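Local coordinates for protein monovalent Na+/H+ antiporter subunit D (Dietzia sp. DQ12-45-1b, PDB 7D3U) that forms part of a multi-subunit, membrane-embedded sodium/proton antiporter complex and probably helps carry ions across the cell membrane, at residues 20-25 with 109-114; 149-154 with 237-242; 194-199 with 262-267; 281-286 with 409-414. All coordinates share one frame; numbering follows the deposited sequence.

Interaction 1: residues 20-25 with 109-114; sequences VLVAVA and YPPLVL
Leu21 and Val22 meet Pro110, Pro111 and Leu114 chiefly through apolar side chains, and both sides are buried. The leucine does most of the work. Its CD1 reaches between two partners, 3.7 Å from Leu114 CD1 and 3.8 Å from Pro110 CB, and its side chain crosses each of these at about a right angle. The first torsion explains this reach: CG stands anti to the carbonyl carbon (chi1 -59°), directing the branch at the facing helix. Closer to the backbone, Leu21 CB lies 3.6 Å from Pro111 CG, and the same ring carbon sits beside the Leu21 carbonyl oxygen, the polar exception. Val22 completes the contact from a second direction, its CG2 approaching Pro111 CB at 3.5 Å, with the two side chains crossing obliquely, and the Pro111 ring thus meets both residues. Beyond the pair, Ile31 of helix 28-49 touches Leu21 and Pro110, while Val22 packs on Val851 of antiporter subunit A. The arrangement joins the C-terminal end of helix 9-23 to the first turn of helix 109-125, a position where prolines are readily accommodated because no backbone N-H is needed there, in a bundle of predicted transmembrane helices.

Interaction 2: residues 149-154 with 237-242; sequences ITRSGR and MSPAVT
The carbonyl of Ile149 settles against Ser238 and Val241, and this is where the contact is tight: Ile149 O lies 3.4 Å from Ser238 CB and 3.9 Å from Val241 CG2, all three residues being buried. The serine hydroxyl does not bind that oxygen, for Ser238 OG is 4.0 Å from Ile149 O. Turned anti to the backbone N (chi1 160°), OG hydrogen-bonds instead to Glu103. Backbone closeness agrees, since the CA atoms of Thr150 and Ser238 are 5.4 Å apart. The other flank is loose. Arg151, partly exposed, brings only the edge of its guanidinium near Pro239, with NH2 4.3 Å from Pro239 CD, a distance of mere contact, while its NH1 makes a weak hydrogen bond to Thr441 O. The loop that carries it is shaped from within: a type I beta turn runs from Thr150 to Gly153, and Thr150 OG1 donates to Arg154 O at 3.1 Å, meeting the oxygen almost head-on at a C=O...donor angle of 168°. In the fold, the loop between helices 129-146 and 157-187 thus rests on the start of helix 239-245, with Val349 of helix 320-350 touching both Arg151 and Pro239.

Interaction 3: residues 194-199 with 262-267; sequences AQLHGA and AVIFDG
The two backbones approach most closely where Gly198 and Ile264 face each other, their CA atoms 5.2 Å apart, and Leu196 O points at Ile264 CA over 3.3 Å with an angle of 179° at the hydrogen, a CA-H...O contact. A second contact of that kind runs the opposite way, from Gly198 CA to Ile264 O at 3.6 Å. The motif is a loop laid against the stretch leading out of a helix in the antiporter's membrane bundle: segment 194-199 belongs to the connection between helices 157-187 and 204-221, and segment 262-267 follows on from helix 249-263, Asp266 being the first residue to leave helical phi/psi, with a positive phi. Polar side chains contribute no bond across this joint. Asp266 OD1 and His197 O are both acceptors, so their proximity is not a bond, and these two residues are exposed. Val263 and His197 also touch helix 566-572, at Tyr568 and Ile569 respectively, and Phe265 turns away to pack against helix 204-221 and a bound dodecyl maltoside. Besides the CA-H...O contacts, the buried side is carried by apolar packing of Leu196 on Ile264. Leu196 CG and Ile264 CG1 both stand anti to their carbonyl carbons (chi1 -57° and -68°), and the two side chains run side by side in the same direction. Leu196 CB lies 3.9 Å from Ile264 CG1, and farther along the pair Leu196 CD1 comes to 3.7 Å from Ile264 CD1.

Interaction 4: residues 281-286 with 409-414; sequences ATMLIG and AVAVVV
Met283 lays the end of its thioether over Ala411, SD 3.9 Å from Ala411 CB and CE 3.8 Å from the same carbon. The bend that brings the methyl there is at the last torsion, chi3 -54°, after an extended chi2. This lets CE also touch Val410, 3.8 Å from Val410 CG1, so that a single methyl spans two consecutive residues of the facing helix. Replacing Met283 by alanine is likely to leave a gap beside Ala411, where SD and CE now lie, and to keep only a longer approach of the beta carbon to Val410. Tyr310 of helix 296-316 touches both Met283 and Val414, and its OH hydrogen-bonds to Ala411 O, tying the neighbouring helix to this junction. The motif is side-by-side packing of two transmembrane helices: segments 281-286 and 409-414 run nearly parallel, their axes 9.3 Å apart at closest approach and inclined by 22°. Next along the interface, Leu284 lies aslant to Val414, with Leu284 CD1 4.1 Å from Val414 CG2, while Leu284 CB is a distant neighbour of Val410 CG1 at 4.4 Å. Val414 also rests its two methyls against the backbone carbonyl of Met283, where its branched beta carbon lets both CG1 and CG2 reach that oxygen. A bound dodecyl maltoside touches the partly exposed Val410, consistent with this edge facing lipid.

In the fold
Interaction 1 comes first, closing the long stretch that runs from the end of helix 9-23 through helices 28-49 and 80-101 to the start of helix 109-125. Interaction 2 then opens at 149-154 and interaction 3 at 194-199; because 2 closes at 237-242 before 3 does at 262-267, these two cross, about 41 Å between centres. Interaction 2 sets the loop after helix 129-146 on helix 239-245, and 3 the loop before helix 204-221 on the stretch leading out of helix 249-263. Interaction 4 follows in series, joining helices 272-292 and 405-430. Only interactions 1 and 2 touch, Tyr109 CD2 lying 3.7 Å from Ile149 CG2. Interactions 1 and 4 lie on opposite sides of the chain's centre.

Interaction 1: residues 20-25 with 109-114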
loop_
_atom_site.group_PDB
_atom_site.type_symbol
_atom_site.label_atom_id
_atom_site.label_comp_id
_atom_site.label_asym_id
_atom_site.label_seq_id
_atom_site.Cartn_x
_atom_site.Cartn_y
_atom_site.Cartn_z
ATOM N N VAL A 20 6.568 6.488 25.892
ATOM C CA VAL A 20 5.945 7.196 27.003
ATOM C C VAL A 20 4.428 7.132 26.890
ATOM O O VAL A 20 3.732 6.830 27.866
ATOM C CB VAL A 20 6.445 8.651 27.060
ATOM C CG1 VAL A 20 5.613 9.455 28.038
ATOM C CG2 VAL A 20 7.911 8.693 27.447
ATOM N N LEU A 21 3.895 7.385 25.693
ATOM C CA LEU A 21 2.449 7.399 25.517
ATOM C C LEU A 21 1.823 6.021 25.669
ATOM O O LEU A 21 0.593 5.919 25.715
ATOM C CB LEU A 21 2.087 7.986 24.153
ATOM C CG LEU A 21 2.576 9.408 23.880
ATOM C CD1 LEU A 21 2.087 9.892 22.531
ATOM C CD2 LEU A 21 2.134 10.349 24.982
ATOM N N VAL A 22 2.630 4.964 25.742
ATOM C CA VAL A 22 2.099 3.650 26.085
ATOM C C VAL A 22 1.925 3.527 27.592
ATOM O O VAL A 22 0.956 2.930 28.069
ATOM C CB VAL A 22 3.011 2.545 25.526
ATOM C CG1 VAL A 22 2.490 1.181 25.910
ATOM C CG2 VAL A 22 3.116 2.656 24.024
ATOM N N ALA A 23 2.855 4.092 28.365
ATOM C CA ALA A 23 2.750 4.035 29.819
ATOM C C ALA A 23 1.507 4.768 30.303
ATOM O O ALA A 23 0.592 4.163 30.873
ATOM C CB ALA A 23 4.009 4.622 30.458
ATOM N N VAL A 24 1.458 6.078 30.085
ATOM C CA VAL A 24 0.267 6.872 30.419
ATOM C C VAL A 24 -0.606 6.884 29.169
ATOM O O VAL A 24 -0.563 7.787 28.333
ATOM C CB VAL A 24 0.633 8.271 30.934
ATOM C CG1 VAL A 24 1.397 8.150 32.234
ATOM C CG2 VAL A 24 1.521 9.010 29.940
ATOM N N ALA A 25 -1.428 5.845 29.037
ATOM C CA ALA A 25 -2.308 5.715 27.884
ATOM C C ALA A 25 -3.750 6.100 28.178
ATOM O O ALA A 25 -4.536 6.246 27.238
ATOM C CB ALA A 25 -2.267 4.281 27.341
ATOM N N TYR A 109 -3.512 4.704 20.001
ATOM C CA TYR A 109 -3.437 5.340 18.691
ATOM C C TYR A 109 -2.297 6.356 18.644
ATOM O O TYR A 109 -1.526 6.347 17.676
ATOM C CB TYR A 109 -4.764 5.996 18.300
ATOM C CG TYR A 109 -4.773 6.542 16.888
ATOM C CD1 TYR A 109 -4.337 7.833 16.616
ATOM C CD2 TYR A 109 -5.214 5.766 15.828
ATOM C CE1 TYR A 109 -4.347 8.334 15.334
ATOM C CE2 TYR A 109 -5.224 6.259 14.540
ATOM C CZ TYR A 109 -4.790 7.542 14.300
ATOM O OH TYR A 109 -4.799 8.035 13.016
ATOM N N PRO A 110 -2.149 7.248 19.625
ATOM C CA PRO A 110 -1.005 8.171 19.606
ATOM C C PRO A 110 0.331 7.444 19.613
ATOM O O PRO A 110 1.246 7.851 18.884
ATOM C CB PRO A 110 -1.204 9.008 20.878
ATOM C CG PRO A 110 -2.662 9.022 21.054
ATOM C CD PRO A 110 -3.117 7.646 20.667
ATOM N N PRO A 111 0.512 6.381 20.415
ATOM C CA PRO A 111 1.798 5.669 20.339
ATOM C C PRO A 111 2.058 5.028 18.990
ATOM O O PRO A 111 3.185 5.099 18.487
ATOM C CB PRO A 111 1.683 4.617 21.447
ATOM C CG PRO A 111 0.715 5.173 22.387
ATOM C CD PRO A 111 -0.292 5.865 21.537
ATOM N N LEU A 112 1.047 4.405 18.383
ATOM C CA LEU A 112 1.278 3.687 17.135
ATOM C C LEU A 112 1.595 4.643 15.993
ATOM O O LEU A 112 2.423 4.331 15.131
ATOM C CB LEU A 112 0.069 2.819 16.795
ATOM C CG LEU A 112 -0.063 1.531 17.607
ATOM C CD1 LEU A 112 -1.269 0.736 17.150
ATOM C CD2 LEU A 112 1.199 0.699 17.508
ATOM N N VAL A 113 0.955 5.814 15.970
ATOM C CA VAL A 113 1.274 6.801 14.945
ATOM C C VAL A 113 2.714 7.272 15.093
ATOM O O VAL A 113 3.437 7.433 14.102
ATOM C CB VAL A 113 0.281 7.977 15.006
ATOM C CG1 VAL A 113 0.769 9.129 14.154
ATOM C CG2 VAL A 113 -1.082 7.527 14.541
ATOM N N LEU A 114 3.165 7.471 16.333
ATOM C CA LEU A 114 4.537 7.912 16.549
ATOM C C LEU A 114 5.532 6.817 16.188
ATOM O O LEU A 114 6.616 7.104 15.672
ATOM C CB LEU A 114 4.722 8.353 17.998
ATOM C CG LEU A 114 4.102 9.709 18.323
ATOM C CD1 LEU A 114 4.451 10.137 19.732
ATOM C CD2 LEU A 114 4.556 10.743 17.317
#

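Interaction 2: residues 149-154 with 237-242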
loop_
_atom_site.group_PDB
_atom_site.type_symbol
_atom_site.label_atom_id
_atom_site.label_comp_id
_atom_site.label_asym_id
_atom_site.label_seq_id
_atom_site.Cartn_x
_atom_site.Cartn_y
_atom_site.Cartn_z
ATOM N N ILE A 149 -7.787 -0.168 14.714
ATOM C CA ILE A 149 -8.377 1.022 15.316
ATOM C C ILE A 149 -9.475 1.541 14.401
ATOM O O ILE A 149 -9.218 1.924 13.254
ATOM C CB ILE A 149 -7.313 2.095 15.567
ATOM C CG1 ILE A 149 -6.281 1.601 16.577
ATOM C CG2 ILE A 149 -7.962 3.372 16.059
ATOM C CD1 ILE A 149 -6.852 1.343 17.940
ATOM N N THR A 150 -10.705 1.558 14.902
ATOM C CA THR A 150 -11.846 2.028 14.136
ATOM C C THR A 150 -12.572 3.110 14.922
ATOM O O THR A 150 -12.375 3.265 16.130
ATOM C CB THR A 150 -12.807 0.883 13.800
ATOM O OG1 THR A 150 -12.120 -0.092 13.007
ATOM C CG2 THR A 150 -13.992 1.401 13.009
ATOM N N ARG A 151 -13.415 3.863 14.214
ATOM C CA ARG A 151 -14.179 4.928 14.852
ATOM C C ARG A 151 -15.082 4.391 15.954
ATOM O O ARG A 151 -15.314 5.076 16.956
ATOM C CB ARG A 151 -14.999 5.675 13.799
ATOM C CG ARG A 151 -16.060 6.607 14.354
ATOM C CD ARG A 151 -16.814 7.320 13.243
ATOM N NE ARG A 151 -17.674 6.417 12.483
ATOM C CZ ARG A 151 -17.338 5.865 11.321
ATOM N NH1 ARG A 151 -18.185 5.056 10.700
ATOM N NH2 ARG A 151 -16.156 6.120 10.780
ATOM N N SER A 152 -15.583 3.167 15.802
ATOM C CA SER A 152 -16.477 2.569 16.781
ATOM C C SER A 152 -15.767 1.655 17.766
ATOM O O SER A 152 -16.424 1.103 18.654
ATOM C CB SER A 152 -17.579 1.778 16.075
ATOM O OG SER A 152 -17.024 0.760 15.263
ATOM N N GLY A 153 -14.458 1.475 17.635
ATOM C CA GLY A 153 -13.717 0.628 18.542
ATOM C C GLY A 153 -13.850 -0.856 18.293
ATOM O O GLY A 153 -13.343 -1.646 19.097
ATOM N N ARG A 154 -14.514 -1.264 17.221
ATOM C CA ARG A 154 -14.683 -2.666 16.874
ATOM C C ARG A 154 -13.983 -2.959 15.552
ATOM O O ARG A 154 -13.330 -2.099 14.961
ATOM C CB ARG A 154 -16.166 -3.034 16.795
ATOM C CG ARG A 154 -16.718 -3.659 18.059
ATOM C CD ARG A 154 -16.771 -2.658 19.195
ATOM N NE ARG A 154 -17.641 -3.114 20.272
ATOM C CZ ARG A 154 -17.877 -2.425 21.383
ATOM N NH1 ARG A 154 -18.685 -2.916 22.311
ATOM N NH2 ARG A 154 -17.307 -1.244 21.565
ATOM N N MET A 237 -10.419 -0.316 5.594
ATOM C CA MET A 237 -9.742 0.224 6.762
ATOM C C MET A 237 -10.458 1.491 7.203
ATOM O O MET A 237 -11.263 2.061 6.464
ATOM C CB MET A 237 -8.264 0.517 6.482
ATOM C CG MET A 237 -7.408 -0.725 6.334
ATOM S SD MET A 237 -5.838 -0.378 5.528
ATOM C CE MET A 237 -5.462 1.217 6.235
ATOM N N SER A 238 -10.162 1.918 8.425
ATOM C CA SER A 238 -10.756 3.140 8.945
ATOM C C SER A 238 -10.391 4.317 8.043
ATOM O O SER A 238 -9.298 4.342 7.468
ATOM C CB SER A 238 -10.281 3.400 10.373
ATOM O OG SER A 238 -10.469 4.756 10.732
ATOM N N PRO A 239 -11.280 5.302 7.892
ATOM C CA PRO A 239 -11.010 6.390 6.937
ATOM C C PRO A 239 -9.760 7.194 7.245
ATOM O O PRO A 239 -9.157 7.755 6.322
ATOM C CB PRO A 239 -12.273 7.255 7.038
ATOM C CG PRO A 239 -13.329 6.316 7.499
ATOM C CD PRO A 239 -12.640 5.384 8.446
ATOM N N ALA A 240 -9.348 7.276 8.509
ATOM C CA ALA A 240 -8.135 8.007 8.857
ATOM C C ALA A 240 -6.883 7.157 8.688
ATOM O O ALA A 240 -5.835 7.667 8.276
ATOM C CB ALA A 240 -8.221 8.520 10.295
ATOM N N VAL A 241 -6.977 5.863 8.996
ATOM C CA VAL A 241 -5.821 4.981 8.873
ATOM C C VAL A 241 -5.401 4.848 7.416
ATOM O O VAL A 241 -4.205 4.876 7.096
ATOM C CB VAL A 241 -6.134 3.614 9.502
ATOM C CG1 VAL A 241 -4.883 2.773 9.577
ATOM C CG2 VAL A 241 -6.727 3.804 10.885
ATOM N N THR A 242 -6.368 4.711 6.508
ATOM C CA THR A 242 -6.021 4.607 5.096
ATOM C C THR A 242 -5.462 5.917 4.561
ATOM O O THR A 242 -4.576 5.905 3.700
ATOM C CB THR A 242 -7.235 4.167 4.275
ATOM O OG1 THR A 242 -6.896 4.174 2.884
ATOM C CG2 THR A 242 -8.411 5.096 4.503
#

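Interaction 3: residues 194-199 with 262-267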
loop_
_atom_site.group_PDB
_atom_site.type_symbol
_atom_site.label_atom_id
_atom_site.label_comp_id
_atom_site.label_asym_id
_atom_site.label_seq_id
_atom_site.Cartn_x
_atom_site.Cartn_y
_atom_site.Cartn_z
ATOM N N ALA A 194 26.214 2.789 0.004
ATOM C CA ALA A 194 27.329 3.538 -0.563
ATOM C C ALA A 194 28.404 2.602 -1.101
ATOM O O ALA A 194 28.860 2.755 -2.239
ATOM C CB ALA A 194 27.916 4.480 0.483
ATOM N N GLN A 195 28.820 1.622 -0.296
ATOM C CA GLN A 195 29.853 0.684 -0.718
ATOM C C GLN A 195 29.417 -0.187 -1.886
ATOM O O GLN A 195 30.247 -0.917 -2.436
ATOM C CB GLN A 195 30.276 -0.192 0.459
ATOM C CG GLN A 195 30.501 0.581 1.743
ATOM C CD GLN A 195 31.743 0.137 2.482
ATOM O OE1 GLN A 195 31.801 -0.969 3.014
ATOM N NE2 GLN A 195 32.750 1.000 2.518
ATOM N N LEU A 196 28.143 -0.134 -2.268
ATOM C CA LEU A 196 27.640 -0.750 -3.493
ATOM C C LEU A 196 27.484 0.284 -4.598
ATOM O O LEU A 196 26.529 0.238 -5.374
ATOM C CB LEU A 196 26.316 -1.456 -3.224
ATOM C CG LEU A 196 26.335 -2.520 -2.129
ATOM C CD1 LEU A 196 24.924 -2.841 -1.679
ATOM C CD2 LEU A 196 27.034 -3.770 -2.618
ATOM N N HIS A 197 28.420 1.237 -4.663
ATOM C CA HIS A 197 28.302 2.381 -5.563
ATOM C C HIS A 197 27.992 1.978 -6.997
ATOM O O HIS A 197 27.310 2.717 -7.714
ATOM C CB HIS A 197 29.591 3.203 -5.533
ATOM C CG HIS A 197 30.805 2.434 -5.956
ATOM N ND1 HIS A 197 31.412 1.497 -5.147
ATOM C CD2 HIS A 197 31.532 2.473 -7.097
ATOM C CE1 HIS A 197 32.457 0.987 -5.775
ATOM N NE2 HIS A 197 32.551 1.563 -6.959
ATOM N N GLY A 198 28.502 0.841 -7.447
ATOM C CA GLY A 198 28.251 0.428 -8.811
ATOM C C GLY A 198 28.085 -1.065 -8.965
ATOM O O GLY A 198 28.147 -1.586 -10.081
ATOM N N ALA A 199 27.859 -1.770 -7.858
ATOM C CA ALA A 199 27.871 -3.225 -7.907
ATOM C C ALA A 199 26.556 -3.769 -8.444
ATOM O O ALA A 199 25.949 -4.656 -7.840
ATOM C CB ALA A 199 28.156 -3.804 -6.523
ATOM N N ALA A 262 19.373 4.255 -8.246
ATOM C CA ALA A 262 20.257 5.367 -8.557
ATOM C C ALA A 262 21.669 5.117 -8.054
ATOM O O ALA A 262 22.642 5.472 -8.729
ATOM C CB ALA A 262 19.705 6.659 -7.963
ATOM N N VAL A 263 21.808 4.509 -6.878
ATOM C CA VAL A 263 23.129 4.280 -6.307
ATOM C C VAL A 263 23.671 2.934 -6.760
ATOM O O VAL A 263 24.694 2.871 -7.449
ATOM C CB VAL A 263 23.092 4.362 -4.773
ATOM C CG1 VAL A 263 24.456 4.049 -4.207
ATOM C CG2 VAL A 263 22.636 5.739 -4.335
ATOM N N ILE A 264 22.987 1.848 -6.393
ATOM C CA ILE A 264 23.506 0.511 -6.677
ATOM C C ILE A 264 23.592 0.282 -8.180
ATOM O O ILE A 264 24.674 0.048 -8.732
ATOM C CB ILE A 264 22.644 -0.562 -5.995
ATOM C CG1 ILE A 264 22.792 -0.469 -4.479
ATOM C CG2 ILE A 264 23.049 -1.940 -6.469
ATOM C CD1 ILE A 264 22.081 -1.565 -3.737
ATOM N N PHE A 265 22.452 0.353 -8.867
ATOM C CA PHE A 265 22.435 0.131 -10.306
ATOM C C PHE A 265 23.098 1.254 -11.088
ATOM O O PHE A 265 23.369 1.073 -12.279
ATOM C CB PHE A 265 21.001 -0.051 -10.793
ATOM C CG PHE A 265 20.604 -1.481 -10.976
ATOM C CD1 PHE A 265 21.021 -2.188 -12.086
ATOM C CD2 PHE A 265 19.811 -2.118 -10.043
ATOM C CE1 PHE A 265 20.658 -3.503 -12.256
ATOM C CE2 PHE A 265 19.445 -3.430 -10.214
ATOM C CZ PHE A 265 19.868 -4.124 -11.320
ATOM N N ASP A 266 23.349 2.400 -10.457
ATOM C CA ASP A 266 24.010 3.544 -11.082
ATOM C C ASP A 266 23.242 4.084 -12.283
ATOM O O ASP A 266 23.813 4.794 -13.115
ATOM C CB ASP A 266 25.443 3.198 -11.494
ATOM C CG ASP A 266 26.382 4.374 -11.371
ATOM O OD1 ASP A 266 26.552 4.882 -10.243
ATOM O OD2 ASP A 266 26.948 4.791 -12.402
ATOM N N GLY A 267 21.950 3.778 -12.385
ATOM C CA GLY A 267 21.185 4.156 -13.555
ATOM C C GLY A 267 21.774 3.529 -14.799
ATOM O O GLY A 267 22.171 4.234 -15.732
#

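Interaction 4: residues 281-286 with 409-414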
loop_
_atom_site.group_PDB
_atom_site.type_symbol
_atom_site.label_atom_id
_atom_site.label_comp_id
_atom_site.label_asym_id
_atom_site.label_seq_id
_atom_site.Cartn_x
_atom_site.Cartn_y
_atom_site.Cartn_z
ATOM N N ALA A 281 2.380 -0.234 -17.833
ATOM C CA ALA A 281 1.310 -1.183 -17.563
ATOM C C ALA A 281 0.630 -0.885 -16.236
ATOM O O ALA A 281 -0.582 -1.071 -16.107
ATOM C CB ALA A 281 1.854 -2.609 -17.579
ATOM N N THR A 282 1.387 -0.415 -15.244
ATOM C CA THR A 282 0.782 -0.020 -13.977
ATOM C C THR A 282 -0.133 1.181 -14.161
ATOM O O THR A 282 -1.294 1.160 -13.739
ATOM C CB THR A 282 1.865 0.287 -12.946
ATOM O OG1 THR A 282 2.766 -0.821 -12.855
ATOM C CG2 THR A 282 1.240 0.525 -11.588
ATOM N N MET A 283 0.380 2.244 -14.788
ATOM C CA MET A 283 -0.436 3.425 -15.052
ATOM C C MET A 283 -1.733 3.057 -15.754
ATOM O O MET A 283 -2.781 3.655 -15.492
ATOM C CB MET A 283 0.347 4.431 -15.896
ATOM C CG MET A 283 1.531 5.049 -15.195
ATOM S SD MET A 283 2.233 6.410 -16.139
ATOM C CE MET A 283 2.511 5.606 -17.711
ATOM N N LEU A 284 -1.684 2.067 -16.644
ATOM C CA LEU A 284 -2.883 1.693 -17.386
ATOM C C LEU A 284 -3.831 0.847 -16.542
ATOM O O LEU A 284 -5.016 1.177 -16.405
ATOM C CB LEU A 284 -2.492 0.949 -18.662
ATOM C CG LEU A 284 -3.633 0.637 -19.626
ATOM C CD1 LEU A 284 -4.375 1.908 -19.988
ATOM C CD2 LEU A 284 -3.099 -0.050 -20.869
ATOM N N ILE A 285 -3.325 -0.245 -15.966
ATOM C CA ILE A 285 -4.185 -1.212 -15.291
ATOM C C ILE A 285 -4.770 -0.627 -14.013
ATOM O O ILE A 285 -5.928 -0.894 -13.672
ATOM C CB ILE A 285 -3.405 -2.510 -15.018
ATOM C CG1 ILE A 285 -2.951 -3.142 -16.335
ATOM C CG2 ILE A 285 -4.247 -3.489 -14.230
ATOM C CD1 ILE A 285 -4.075 -3.419 -17.300
ATOM N N GLY A 286 -3.988 0.165 -13.276
ATOM C CA GLY A 286 -4.519 0.782 -12.072
ATOM C C GLY A 286 -5.688 1.700 -12.361
ATOM O O GLY A 286 -6.726 1.631 -11.700
ATOM N N ALA A 409 2.680 8.338 -24.282
ATOM C CA ALA A 409 1.307 8.188 -24.748
ATOM C C ALA A 409 0.421 7.579 -23.671
ATOM O O ALA A 409 -0.717 8.016 -23.472
ATOM C CB ALA A 409 1.271 7.338 -26.017
ATOM N N VAL A 410 0.929 6.577 -22.952
ATOM C CA VAL A 410 0.136 5.970 -21.889
ATOM C C VAL A 410 -0.058 6.950 -20.739
ATOM O O VAL A 410 -1.162 7.080 -20.199
ATOM C CB VAL A 410 0.786 4.658 -21.417
ATOM C CG1 VAL A 410 0.086 4.142 -20.176
ATOM C CG2 VAL A 410 0.737 3.622 -22.522
ATOM N N ALA A 411 1.004 7.660 -20.349
ATOM C CA ALA A 411 0.900 8.620 -19.259
ATOM C C ALA A 411 0.044 9.829 -19.592
ATOM O O ALA A 411 -0.324 10.579 -18.683
ATOM C CB ALA A 411 2.283 9.160 -18.896
ATOM N N VAL A 412 -0.276 10.047 -20.867
ATOM C CA VAL A 412 -1.110 11.187 -21.222
ATOM C C VAL A 412 -2.527 10.693 -21.502
ATOM O O VAL A 412 -3.484 11.463 -21.344
ATOM C CB VAL A 412 -0.562 11.978 -22.426
ATOM C CG1 VAL A 412 -0.561 11.133 -23.683
ATOM C CG2 VAL A 412 -1.323 13.271 -22.632
ATOM N N VAL A 413 -2.695 9.427 -21.885
ATOM C CA VAL A 413 -4.033 8.895 -22.117
ATOM C C VAL A 413 -4.693 8.495 -20.803
ATOM O O VAL A 413 -5.904 8.670 -20.628
ATOM C CB VAL A 413 -3.961 7.718 -23.107
ATOM C CG1 VAL A 413 -5.099 6.740 -22.875
ATOM C CG2 VAL A 413 -3.982 8.232 -24.534
ATOM N N VAL A 414 -3.912 7.972 -19.854
ATOM C CA VAL A 414 -4.456 7.528 -18.576
ATOM C C VAL A 414 -5.102 8.673 -17.807
ATOM O O VAL A 414 -5.994 8.440 -16.981
ATOM C CB VAL A 414 -3.331 6.841 -17.771
ATOM C CG1 VAL A 414 -3.569 6.924 -16.273
ATOM C CG2 VAL A 414 -3.191 5.396 -18.208
#